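Local coordinates for malonyl coenzyme A-acyl carrier protein transacylase (Helicobacter pylori, PDB 2H1Y) that probably transfers the malonyl group from malonyl-CoA to holo-acyl carrier protein, giving the malonyl-ACP used in fatty acid synthesis, at residues F44-N49 with L117-A122; I82-L87 with V111-A116; A75-S80 with E107-S112; F33-G36 with A40-L43. All coordinates share one frame; numbering follows the deposited sequence.

Contact 1. Residues F44-N49 with L117-A122; sequences FERASN and LDFEKA
The carboxylate of Glu120 takes Arg46 NH1 with both of its oxygens. The salt bridge is short at OE1, where Arg46 NH1 lies 2.7 Å from Glu120 OE1. A weak hydrogen bond joins the same nitrogen, Arg46 NH1, to Glu120 OE2 at 3.3 Å, and it is nearly straight at 167°. The guanidinium and carboxylate planes are 8° apart, nearly coplanar, and the carboxylate lies at the edge of the guanidinium. Only one terminal nitrogen is used here, so this is not the paired two-nitrogen form.

A water adds a second link. It donates to Glu120 OE2 and to the backbone O of Arg46, and so ties the acid to the helix backbone as well as to the side chain.

Phe119 lies beside this pair. Its CD2 sits over one face of the guanidinium, 3.8 Å from Arg46 NH1. The two planes are 83° apart, so the ring presents its edge to the guanidinium. Phe119 CE2 also meets Arg46 CB at 3.8 Å, and Phe119 CZ packs on Ala47 CB at 4.1 Å. Phe119 has CG anti to its backbone N, which carries the ring across to helix 38-51. The chain of Arg46 bends at chi2 and chi3, and these bends bring NH1 to Glu120 in the first turn of helix 119-137. Outside the contact, the Phe119 ring meets Tyr81 and touches Tyr77, both of helix 69-90.

A buried aromatic contact thus lies beside a partly exposed ion pair. The nearby positive charge would be expected to favour the ionised form of Glu120.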
loop_
_atom_site.group_PDB
_atom_site.type_symbol
_atom_site.label_atom_id
_atom_site.label_comp_id
_atom_site.label_asym_id
_atom_site.label_seq_id
_atom_site.Cartn_x
_atom_site.Cartn_y
_atom_site.Cartn_z
ATOM N N PHE A 44 9.283 -10.830 13.649
ATOM C CA PHE A 44 10.361 -9.836 13.665
ATOM C C PHE A 44 11.749 -10.472 13.505
ATOM O O PHE A 44 12.573 -9.979 12.726
ATOM C CB PHE A 44 10.293 -8.949 14.912
ATOM C CG PHE A 44 9.535 -7.679 14.697
ATOM C CD1 PHE A 44 8.198 -7.577 15.069
ATOM C CD2 PHE A 44 10.141 -6.594 14.079
ATOM C CE1 PHE A 44 7.498 -6.412 14.850
ATOM C CE2 PHE A 44 9.448 -5.428 13.854
ATOM C CZ PHE A 44 8.126 -5.330 14.239
ATOM N N GLU A 45 11.991 -11.567 14.230
ATOM C CA GLU A 45 13.254 -12.314 14.127
ATOM C C GLU A 45 13.443 -12.870 12.731
ATOM O O GLU A 45 14.458 -12.593 12.082
ATOM C CB GLU A 45 13.325 -13.437 15.168
ATOM C CG GLU A 45 14.460 -13.316 16.197
ATOM C CD GLU A 45 14.468 -12.002 16.997
ATOM O OE1 GLU A 45 15.430 -11.804 17.763
ATOM O OE2 GLU A 45 13.540 -11.161 16.881
ATOM N N ARG A 46 12.450 -13.634 12.273
ATOM C CA ARG A 46 12.436 -14.171 10.918
ATOM C C ARG A 46 12.729 -13.089 9.881
ATOM O O ARG A 46 13.518 -13.313 8.946
ATOM C CB ARG A 46 11.093 -14.827 10.621
ATOM C CG ARG A 46 10.936 -16.233 11.169
ATOM C CD ARG A 46 10.265 -17.081 10.116
ATOM N NE ARG A 46 8.882 -17.419 10.434
ATOM C CZ ARG A 46 7.947 -17.718 9.531
ATOM N NH1 ARG A 46 8.228 -17.688 8.236
ATOM N NH2 ARG A 46 6.717 -18.025 9.929
ATOM N N ALA A 47 12.108 -11.921 10.064
ATOM C CA ALA A 47 12.327 -10.759 9.209
ATOM C C ALA A 47 13.767 -10.231 9.285
ATOM O O ALA A 47 14.408 -10.034 8.249
ATOM C CB ALA A 47 11.310 -9.640 9.535
ATOM N N SER A 48 14.266 -10.005 10.499
ATOM C CA SER A 48 15.647 -9.539 10.709
ATOM C C SER A 48 16.683 -10.444 10.014
ATOM O O SER A 48 17.588 -9.951 9.344
ATOM C CB SER A 48 15.960 -9.364 12.206
ATOM O OG SER A 48 15.128 -8.387 12.836
ATOM N N ASN A 49 16.511 -11.760 10.140
ATOM C CA ASN A 49 17.351 -12.743 9.430
ATOM C C ASN A 49 17.229 -12.652 7.925
ATOM O O ASN A 49 18.245 -12.596 7.227
ATOM C CB ASN A 49 17.014 -14.187 9.832
ATOM C CG ASN A 49 17.207 -14.453 11.306
ATOM O OD1 ASN A 49 17.912 -13.720 12.012
ATOM N ND2 ASN A 49 16.578 -15.520 11.786
ATOM N N LEU A 117 2.307 -15.898 -1.630
ATOM C CA LEU A 117 3.621 -15.358 -1.322
ATOM C C LEU A 117 3.965 -15.595 0.142
ATOM O O LEU A 117 3.322 -15.031 1.029
ATOM C CB LEU A 117 3.611 -13.877 -1.654
ATOM C CG LEU A 117 4.736 -13.216 -2.423
ATOM C CD1 LEU A 117 5.311 -14.118 -3.498
ATOM C CD2 LEU A 117 4.197 -11.921 -3.027
ATOM N N ASP A 118 4.956 -16.460 0.384
ATOM C CA ASP A 118 5.421 -16.776 1.738
ATOM C C ASP A 118 6.025 -15.557 2.405
ATOM O O ASP A 118 6.522 -14.630 1.732
ATOM C CB ASP A 118 6.480 -17.895 1.733
ATOM C CG ASP A 118 5.970 -19.182 1.127
ATOM O OD1 ASP A 118 4.751 -19.466 1.260
ATOM O OD2 ASP A 118 6.781 -19.911 0.508
ATOM N N PHE A 119 6.013 -15.589 3.734
ATOM C CA PHE A 119 6.584 -14.517 4.529
ATOM C C PHE A 119 7.942 -14.010 4.028
ATOM O O PHE A 119 8.044 -12.857 3.596
ATOM C CB PHE A 119 6.638 -14.892 6.012
ATOM C CG PHE A 119 7.060 -13.760 6.893
ATOM C CD1 PHE A 119 6.436 -12.516 6.792
ATOM C CD2 PHE A 119 8.088 -13.929 7.807
ATOM C CE1 PHE A 119 6.833 -11.464 7.577
ATOM C CE2 PHE A 119 8.499 -12.887 8.607
ATOM C CZ PHE A 119 7.861 -11.643 8.503
ATOM N N GLU A 120 8.983 -14.842 4.065
ATOM C CA GLU A 120 10.326 -14.310 3.748
ATOM C C GLU A 120 10.485 -13.959 2.281
ATOM O O GLU A 120 11.214 -13.034 1.960
ATOM C CB GLU A 120 11.519 -15.127 4.303
ATOM C CG GLU A 120 11.276 -16.581 4.598
ATOM C CD GLU A 120 10.498 -16.799 5.882
ATOM O OE1 GLU A 120 9.349 -17.296 5.778
ATOM O OE2 GLU A 120 11.021 -16.479 6.977
ATOM N N LYS A 121 9.764 -14.653 1.406
ATOM C CA LYS A 121 9.744 -14.286 -0.008
ATOM C C LYS A 121 9.108 -12.918 -0.260
ATOM O O LYS A 121 9.556 -12.170 -1.142
ATOM C CB LYS A 121 9.060 -15.360 -0.845
ATOM C CG LYS A 121 9.967 -16.520 -1.215
ATOM C CD LYS A 121 9.428 -17.257 -2.447
ATOM C CE LYS A 121 10.202 -18.540 -2.723
ATOM N NZ LYS A 121 9.739 -19.591 -1.796
ATOM N N ALA A 122 8.078 -12.577 0.506
ATOM C CA ALA A 122 7.408 -11.289 0.310
ATOM C C ALA A 122 8.263 -10.122 0.800
ATOM O O ALA A 122 8.336 -9.080 0.138
ATOM C CB ALA A 122 6.055 -11.285 0.967
HETATM O O HOH W 1 13.188 -15.707 8.262
#

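Contact 2. Residues I82-L87 with V111-A116; sequences IAYQLL and VSLSGA
The two helical segments come closest at Tyr84 and Leu113, whose CA atoms are 7.7 Å apart, and 111-116 includes a wider pi-type turn at 112-116. Side chains bridge the gap, with no hydrogen bond between the segments.

Leu113 puts one methyl, CD2, over a face of the Tyr84 ring. This is a CH-pi contact: Leu113 CD2 is 3.9 Å from the ring centroid of Tyr84 and 30° off the ring normal. The methyl sits toward the CG-CD1 bond, with Leu113 CD2 3.5 Å from Tyr84 CG. The other methyl, CD1, meets Tyr84 CB at 3.9 Å. Leu113 CB lies over the same face, shifted to the CD2 side of the ring. Ring and leucine run past one another, pointing opposite ways. Tyr84 CG is anti to the backbone N (chi1 -176°), and the ring therefore reaches toward helix 105-116.

Gln85 bends at chi2 and brings OE1 to 3.8 Å from Leu113 CD2. The methyl is thus touched by both ring and amide.

This buried contact joins helix 69-90 to the end part of helix 105-116. Tyr84 also packs on Leu95 and Phe235, in loops. Ser114 bonds to His234 and Phe235, just before strand 236-238 of the mixed sheet.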
loop_
_atom_site.group_PDB
_atom_site.type_symbol
_atom_site.label_atom_id
_atom_site.label_comp_id
_atom_site.label_asym_id
_atom_site.label_seq_id
_atom_site.Cartn_x
_atom_site.Cartn_y
_atom_site.Cartn_z
ATOM N N ILE A 82 1.704 -9.291 10.301
ATOM C CA ILE A 82 1.485 -9.611 11.715
ATOM C C ILE A 82 0.038 -9.344 12.130
ATOM O O ILE A 82 -0.616 -10.212 12.721
ATOM C CB ILE A 82 2.491 -8.879 12.661
ATOM C CG1 ILE A 82 3.903 -9.403 12.420
ATOM C CG2 ILE A 82 2.089 -9.068 14.106
ATOM C CD1 ILE A 82 4.989 -8.613 13.074
ATOM N N ALA A 83 -0.454 -8.153 11.802
ATOM C CA ALA A 83 -1.871 -7.826 11.974
ATOM C C ALA A 83 -2.765 -8.948 11.454
ATOM O O ALA A 83 -3.713 -9.351 12.137
ATOM C CB ALA A 83 -2.206 -6.528 11.270
ATOM N N TYR A 84 -2.456 -9.455 10.257
ATOM C CA TYR A 84 -3.264 -10.511 9.646
ATOM C C TYR A 84 -3.235 -11.847 10.423
ATOM O O TYR A 84 -4.292 -12.429 10.706
ATOM C CB TYR A 84 -2.860 -10.743 8.195
ATOM C CG TYR A 84 -3.739 -11.764 7.501
ATOM C CD1 TYR A 84 -3.572 -13.142 7.729
ATOM C CD2 TYR A 84 -4.732 -11.357 6.613
ATOM C CE1 TYR A 84 -4.383 -14.084 7.081
ATOM C CE2 TYR A 84 -5.529 -12.266 5.972
ATOM C CZ TYR A 84 -5.352 -13.630 6.206
ATOM O OH TYR A 84 -6.168 -14.516 5.565
ATOM N N GLN A 85 -2.033 -12.322 10.746
ATOM C CA GLN A 85 -1.844 -13.544 11.549
ATOM C C GLN A 85 -2.541 -13.512 12.912
ATOM O O GLN A 85 -3.309 -14.417 13.255
ATOM C CB GLN A 85 -0.350 -13.803 11.768
ATOM C CG GLN A 85 0.453 -14.082 10.502
ATOM C CD GLN A 85 -0.248 -15.047 9.546
ATOM O OE1 GLN A 85 -0.271 -14.810 8.342
ATOM N NE2 GLN A 85 -0.828 -16.124 10.081
ATOM N N LEU A 86 -2.249 -12.472 13.690
ATOM C CA LEU A 86 -2.879 -12.270 14.985
ATOM C C LEU A 86 -4.398 -12.294 14.856
ATOM O O LEU A 86 -5.072 -13.075 15.537
ATOM C CB LEU A 86 -2.382 -10.967 15.609
ATOM C CG LEU A 86 -1.196 -10.983 16.597
ATOM C CD1 LEU A 86 -0.361 -12.273 16.588
ATOM C CD2 LEU A 86 -0.315 -9.759 16.444
ATOM N N LEU A 87 -4.939 -11.493 13.944
ATOM C CA LEU A 87 -6.387 -11.455 13.765
ATOM C C LEU A 87 -6.934 -12.802 13.288
ATOM O O LEU A 87 -7.829 -13.341 13.931
ATOM C CB LEU A 87 -6.836 -10.285 12.863
ATOM C CG LEU A 87 -8.337 -10.105 12.573
ATOM C CD1 LEU A 87 -9.185 -10.245 13.826
ATOM C CD2 LEU A 87 -8.602 -8.776 11.918
ATOM N N VAL A 111 -1.918 -9.705 -2.056
ATOM C CA VAL A 111 -1.510 -10.922 -2.778
ATOM C C VAL A 111 -0.814 -11.957 -1.871
ATOM O O VAL A 111 -1.175 -13.132 -1.873
ATOM C CB VAL A 111 -0.585 -10.570 -3.977
ATOM C CG1 VAL A 111 0.106 -11.827 -4.541
ATOM C CG2 VAL A 111 -1.368 -9.843 -5.065
ATOM N N SER A 112 0.163 -11.511 -1.085
ATOM C CA SER A 112 0.880 -12.400 -0.186
ATOM C C SER A 112 -0.047 -13.100 0.785
ATOM O O SER A 112 -0.040 -14.324 0.907
ATOM C CB SER A 112 1.956 -11.635 0.573
ATOM O OG SER A 112 2.475 -12.412 1.641
ATOM N N LEU A 113 -0.854 -12.319 1.480
ATOM C CA LEU A 113 -1.703 -12.860 2.525
ATOM C C LEU A 113 -2.821 -13.714 1.964
ATOM O O LEU A 113 -3.346 -14.571 2.654
ATOM C CB LEU A 113 -2.212 -11.738 3.436
ATOM C CG LEU A 113 -1.005 -11.393 4.319
ATOM C CD1 LEU A 113 -1.033 -9.978 4.785
ATOM C CD2 LEU A 113 -0.871 -12.357 5.501
ATOM N N SER A 114 -3.145 -13.512 0.694
ATOM C CA SER A 114 -4.045 -14.412 -0.010
ATOM C C SER A 114 -3.482 -15.837 -0.065
ATOM O O SER A 114 -4.244 -16.811 -0.081
ATOM C CB SER A 114 -4.331 -13.898 -1.411
ATOM O OG SER A 114 -5.596 -14.346 -1.820
ATOM N N GLY A 115 -2.150 -15.949 -0.079
ATOM C CA GLY A 115 -1.457 -17.239 0.025
ATOM C C GLY A 115 -0.474 -17.485 -1.113
ATOM O O GLY A 115 0.104 -18.572 -1.233
ATOM N N ALA A 116 -0.288 -16.466 -1.945
ATOM C CA ALA A 116 0.530 -16.577 -3.134
ATOM C C ALA A 116 1.969 -16.166 -2.885
ATOM O O ALA A 116 2.767 -16.089 -3.817
ATOM C CB ALA A 116 -0.069 -15.746 -4.248
#

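Contact 3. Residues A75-S80 with E107-S112; sequences AIYLVS and EVSAVS
Tyr77 turns the edge of its ring toward helix 105-116, and two serines one helical turn apart meet that edge. Ser109 OG lies in the ring plane, 3.5 Å from Tyr77 CD1. Further out, the phenol donates a hydrogen bond from Tyr77 OH to Ser112 OG, at 2.9 Å. Ser112 CB comes within 3.7 Å of Tyr77 CE1, from out of the ring plane. The ring therefore lies alongside the second helix, with its CD1 and CE1 side turned to it.

Torsions set these positions. With its CG anti to the backbone N (chi1 169°), Tyr77 reaches toward helix 105-116 and brings OH to Ser112. Ser112 likewise holds OG anti to its own N (chi1 168°), where it receives the phenol proton. Ser112 OG also bonds to the backbone O of Leu117, so the hydroxyl links the tyrosine to the chain that leads into the next helix.

Ser80 sits one turn on from Tyr77. Its CB is 4.2 Å from Ser109 OG, and a water joins the two hydroxyls, 2.9 Å from Ser80 OG and 2.7 Å from Ser109 OG. Ser80 OG has a stronger partner in the backbone O of Leu283. Ser112 OG and Ser80 OG thus have backbone partners, and Ser109 OG has the water.

The helix segments run at 40° to each other, with axes 9.9 Å apart. Helix 119-137 covers Tyr77 through Phe119, Ala122 and Leu123. Phe19 of strand 15-19 packs on Ser80 and Ser109.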
loop_
_atom_site.group_PDB
_atom_site.type_symbol
_atom_site.label_atom_id
_atom_site.label_comp_id
_atom_site.label_asym_id
_atom_site.label_seq_id
_atom_site.Cartn_x
_atom_site.Cartn_y
_atom_site.Cartn_z
ATOM N N ALA A 75 8.788 -2.944 5.714
ATOM C CA ALA A 75 8.354 -2.682 7.091
ATOM C C ALA A 75 6.829 -2.645 7.152
ATOM O O ALA A 75 6.205 -3.253 8.041
ATOM C CB ALA A 75 8.927 -1.378 7.589
ATOM N N ILE A 76 6.229 -1.930 6.195
ATOM C CA ILE A 76 4.774 -1.864 6.099
ATOM C C ILE A 76 4.260 -3.290 5.888
ATOM O O ILE A 76 3.369 -3.749 6.611
ATOM C CB ILE A 76 4.318 -0.885 4.997
ATOM C CG1 ILE A 76 4.806 0.525 5.320
ATOM C CG2 ILE A 76 2.806 -0.901 4.847
ATOM C CD1 ILE A 76 4.654 1.521 4.205
ATOM N N TYR A 77 4.851 -4.026 4.943
ATOM C CA TYR A 77 4.414 -5.421 4.778
ATOM C C TYR A 77 4.457 -6.173 6.110
ATOM O O TYR A 77 3.533 -6.928 6.438
ATOM C CB TYR A 77 5.215 -6.176 3.712
ATOM C CG TYR A 77 4.954 -7.690 3.713
ATOM C CD1 TYR A 77 3.735 -8.227 3.259
ATOM C CD2 TYR A 77 5.924 -8.578 4.191
ATOM C CE1 TYR A 77 3.503 -9.603 3.278
ATOM C CE2 TYR A 77 5.707 -9.945 4.210
ATOM C CZ TYR A 77 4.503 -10.457 3.761
ATOM O OH TYR A 77 4.333 -11.830 3.778
ATOM N N LEU A 78 5.522 -5.952 6.873
ATOM C CA LEU A 78 5.734 -6.690 8.110
ATOM C C LEU A 78 4.579 -6.530 9.088
ATOM O O LEU A 78 4.002 -7.509 9.559
ATOM C CB LEU A 78 7.013 -6.214 8.761
ATOM C CG LEU A 78 7.914 -7.196 9.483
ATOM C CD1 LEU A 78 8.847 -6.354 10.338
ATOM C CD2 LEU A 78 7.133 -8.256 10.312
ATOM N N VAL A 79 4.233 -5.291 9.396
ATOM C CA VAL A 79 3.138 -5.043 10.318
ATOM C C VAL A 79 1.788 -5.547 9.735
ATOM O O VAL A 79 1.005 -6.209 10.442
ATOM C CB VAL A 79 3.122 -3.572 10.761
ATOM C CG1 VAL A 79 1.956 -3.282 11.715
ATOM C CG2 VAL A 79 4.498 -3.188 11.385
ATOM N N SER A 80 1.525 -5.286 8.456
ATOM C CA SER A 80 0.330 -5.863 7.816
ATOM C C SER A 80 0.246 -7.383 8.015
ATOM O O SER A 80 -0.806 -7.903 8.401
ATOM C CB SER A 80 0.287 -5.534 6.334
ATOM O OG SER A 80 0.022 -4.163 6.137
ATOM N N GLU A 107 -0.803 -3.647 -2.298
ATOM C CA GLU A 107 -1.354 -4.687 -3.166
ATOM C C GLU A 107 -0.566 -5.997 -3.044
ATOM O O GLU A 107 -1.156 -7.071 -2.876
ATOM C CB GLU A 107 -1.449 -4.225 -4.612
ATOM C CG GLU A 107 -2.470 -5.028 -5.384
ATOM C CD GLU A 107 -2.793 -4.424 -6.715
ATOM O OE1 GLU A 107 -2.994 -5.196 -7.674
ATOM O OE2 GLU A 107 -2.839 -3.178 -6.811
ATOM N N VAL A 108 0.765 -5.882 -3.091
ATOM C CA VAL A 108 1.671 -7.000 -2.824
ATOM C C VAL A 108 1.311 -7.668 -1.501
ATOM O O VAL A 108 1.071 -8.887 -1.467
ATOM C CB VAL A 108 3.136 -6.560 -2.791
ATOM C CG1 VAL A 108 4.043 -7.776 -2.558
ATOM C CG2 VAL A 108 3.527 -5.839 -4.080
ATOM N N SER A 109 1.244 -6.886 -0.423
ATOM C CA SER A 109 0.769 -7.404 0.864
ATOM C C SER A 109 -0.453 -8.259 0.701
ATOM O O SER A 109 -0.478 -9.379 1.203
ATOM C CB SER A 109 0.423 -6.292 1.844
ATOM O OG SER A 109 1.588 -5.642 2.297
ATOM N N ALA A 110 -1.464 -7.719 0.015
ATOM C CA ALA A 110 -2.753 -8.392 -0.156
ATOM C C ALA A 110 -2.598 -9.737 -0.902
ATOM O O ALA A 110 -3.052 -10.784 -0.410
ATOM C CB ALA A 110 -3.716 -7.491 -0.853
ATOM N N VAL A 111 -1.918 -9.705 -2.056
ATOM C CA VAL A 111 -1.510 -10.922 -2.778
ATOM C C VAL A 111 -0.814 -11.957 -1.871
ATOM O O VAL A 111 -1.175 -13.132 -1.873
ATOM C CB VAL A 111 -0.585 -10.570 -3.977
ATOM C CG1 VAL A 111 0.106 -11.827 -4.541
ATOM C CG2 VAL A 111 -1.368 -9.843 -5.065
ATOM N N SER A 112 0.163 -11.511 -1.085
ATOM C CA SER A 112 0.880 -12.400 -0.186
ATOM C C SER A 112 -0.047 -13.100 0.785
ATOM O O SER A 112 -0.040 -14.324 0.907
ATOM C CB SER A 112 1.956 -11.635 0.573
ATOM O OG SER A 112 2.475 -12.412 1.641
HETATM O O HOH W 2 0.536 -3.445 3.343
#

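Contact 4. Residues F33-G36 with A40-L43; sequences FYEG and AKEL
Lys41 meets one face of the Tyr34 ring by CH-pi and cation-pi contacts. It puts CG over the face, and the chain then arches away and brings NZ back off-centre. The lysine runs across the tyrosine, nearly perpendicular to it. In the CH-pi contact Lys41 CG is 3.7 Å from the ring centroid of Tyr34 and 14° off its normal. The ammonium adds the cation-pi contact, with Lys41 NZ 4.0 Å from that centroid.

The polar contact is a weak hydrogen bond from Lys41 NZ to the backbone O of Tyr34, at 3.0 Å. A bend at chi4 (-57°) turns NZ back to this carbonyl after an otherwise extended chain. One ammonium thus serves both the ring and the backbone of the same residue. Glu35 is near, but its carboxylate does not touch the ammonium.

The apolar contact is at Ala40. Its CB meets Phe33 CB at 3.9 Å and also touches the backbone of Phe33 and Tyr34. The CA atoms of Tyr34 and Ala40 are 4.7 Å apart at this turn.

The contact closes the tight corner between helix 31-36 and helix 38-51. Phe33 packs on Ile82 and Leu86 of helix 69-90. Tyr34 meets Phe44 and Phe60 edge-to-face.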
loop_
_atom_site.group_PDB
_atom_site.type_symbol
_atom_site.label_atom_id
_atom_site.label_comp_id
_atom_site.label_asym_id
_atom_site.label_seq_id
_atom_site.Cartn_x
_atom_site.Cartn_y
_atom_site.Cartn_z
ATOM N N PHE A 33 2.230 -4.765 18.893
ATOM C CA PHE A 33 2.097 -6.178 18.525
ATOM C C PHE A 33 3.202 -7.015 19.165
ATOM O O PHE A 33 2.935 -7.995 19.885
ATOM C CB PHE A 33 2.170 -6.370 17.003
ATOM C CG PHE A 33 0.911 -6.011 16.264
ATOM C CD1 PHE A 33 0.984 -5.524 14.956
ATOM C CD2 PHE A 33 -0.344 -6.158 16.855
ATOM C CE1 PHE A 33 -0.162 -5.191 14.248
ATOM C CE2 PHE A 33 -1.515 -5.827 16.136
ATOM C CZ PHE A 33 -1.415 -5.344 14.834
ATOM N N TYR A 34 4.439 -6.606 18.873
ATOM C CA TYR A 34 5.667 -7.243 19.321
ATOM C C TYR A 34 5.644 -7.625 20.788
ATOM O O TYR A 34 6.002 -8.752 21.131
ATOM C CB TYR A 34 6.847 -6.307 19.060
ATOM C CG TYR A 34 8.208 -6.879 19.408
ATOM C CD1 TYR A 34 8.853 -6.540 20.606
ATOM C CD2 TYR A 34 8.861 -7.745 18.530
ATOM C CE1 TYR A 34 10.109 -7.063 20.921
ATOM C CE2 TYR A 34 10.114 -8.264 18.830
ATOM C CZ TYR A 34 10.730 -7.923 20.028
ATOM O OH TYR A 34 11.972 -8.445 20.307
ATOM N N GLU A 35 5.227 -6.685 21.642
ATOM C CA GLU A 35 5.233 -6.884 23.093
ATOM C C GLU A 35 4.078 -7.704 23.621
ATOM O O GLU A 35 4.218 -8.367 24.637
ATOM C CB GLU A 35 5.290 -5.550 23.816
ATOM C CG GLU A 35 6.705 -5.139 24.122
ATOM C CD GLU A 35 6.945 -3.649 23.928
ATOM O OE1 GLU A 35 5.946 -2.884 23.866
ATOM O OE2 GLU A 35 8.139 -3.246 23.841
ATOM N N GLY A 36 2.938 -7.664 22.944
ATOM C CA GLY A 36 1.766 -8.420 23.389
ATOM C C GLY A 36 1.688 -9.863 22.892
ATOM O O GLY A 36 0.899 -10.659 23.416
ATOM N N ALA A 40 4.252 -12.229 17.079
ATOM C CA ALA A 40 4.782 -10.989 16.543
ATOM C C ALA A 40 6.295 -10.965 16.743
ATOM O O ALA A 40 7.043 -10.587 15.839
ATOM C CB ALA A 40 4.123 -9.785 17.215
ATOM N N LYS A 41 6.740 -11.391 17.923
ATOM C CA LYS A 41 8.163 -11.425 18.219
ATOM C C LYS A 41 8.890 -12.330 17.223
ATOM O O LYS A 41 9.951 -11.971 16.686
ATOM C CB LYS A 41 8.415 -11.872 19.667
ATOM C CG LYS A 41 8.261 -10.775 20.711
ATOM C CD LYS A 41 8.261 -11.346 22.117
ATOM C CE LYS A 41 7.578 -10.409 23.103
ATOM N NZ LYS A 41 8.212 -9.055 23.112
ATOM N N GLU A 42 8.300 -13.488 16.950
ATOM C CA GLU A 42 8.933 -14.467 16.095
ATOM C C GLU A 42 9.075 -13.985 14.645
ATOM O O GLU A 42 10.062 -14.286 13.965
ATOM C CB GLU A 42 8.149 -15.763 16.179
ATOM C CG GLU A 42 8.710 -16.920 15.392
ATOM C CD GLU A 42 7.774 -18.102 15.440
ATOM O OE1 GLU A 42 7.757 -18.892 14.471
ATOM O OE2 GLU A 42 7.030 -18.227 16.437
ATOM N N LEU A 43 8.100 -13.221 14.180
ATOM C CA LEU A 43 8.118 -12.782 12.802
ATOM C C LEU A 43 9.128 -11.657 12.622
ATOM O O LEU A 43 9.779 -11.565 11.580
ATOM C CB LEU A 43 6.716 -12.407 12.312
ATOM C CG LEU A 43 5.709 -13.569 12.231
ATOM C CD1 LEU A 43 4.286 -13.055 12.359
ATOM C CD2 LEU A 43 5.863 -14.426 10.961
#

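How the contacts relate
Along the chain contact 4 comes first, and contacts 2 and 3 are nested inside the loop that contact 1 closes. Contacts 2 and 3 both join helix 69-90 to helix 105-116. Their centres are about 8 Å apart, and they share Val111 and Ser112. Contacts 1 and 4 share helix 38-51, with centres about 13 Å apart. Helix 69-90 links the two groups: Ile82 packs on Phe33, Ala40, Leu43 and Phe44, and Tyr77 packs on Phe119 and Ala122. The four contacts thus join helices 31-36, 38-51, 69-90, 105-116 and 119-137 within the acyl transferase domain, with contact 3 nearest the chain centre and contact 4 farthest from it.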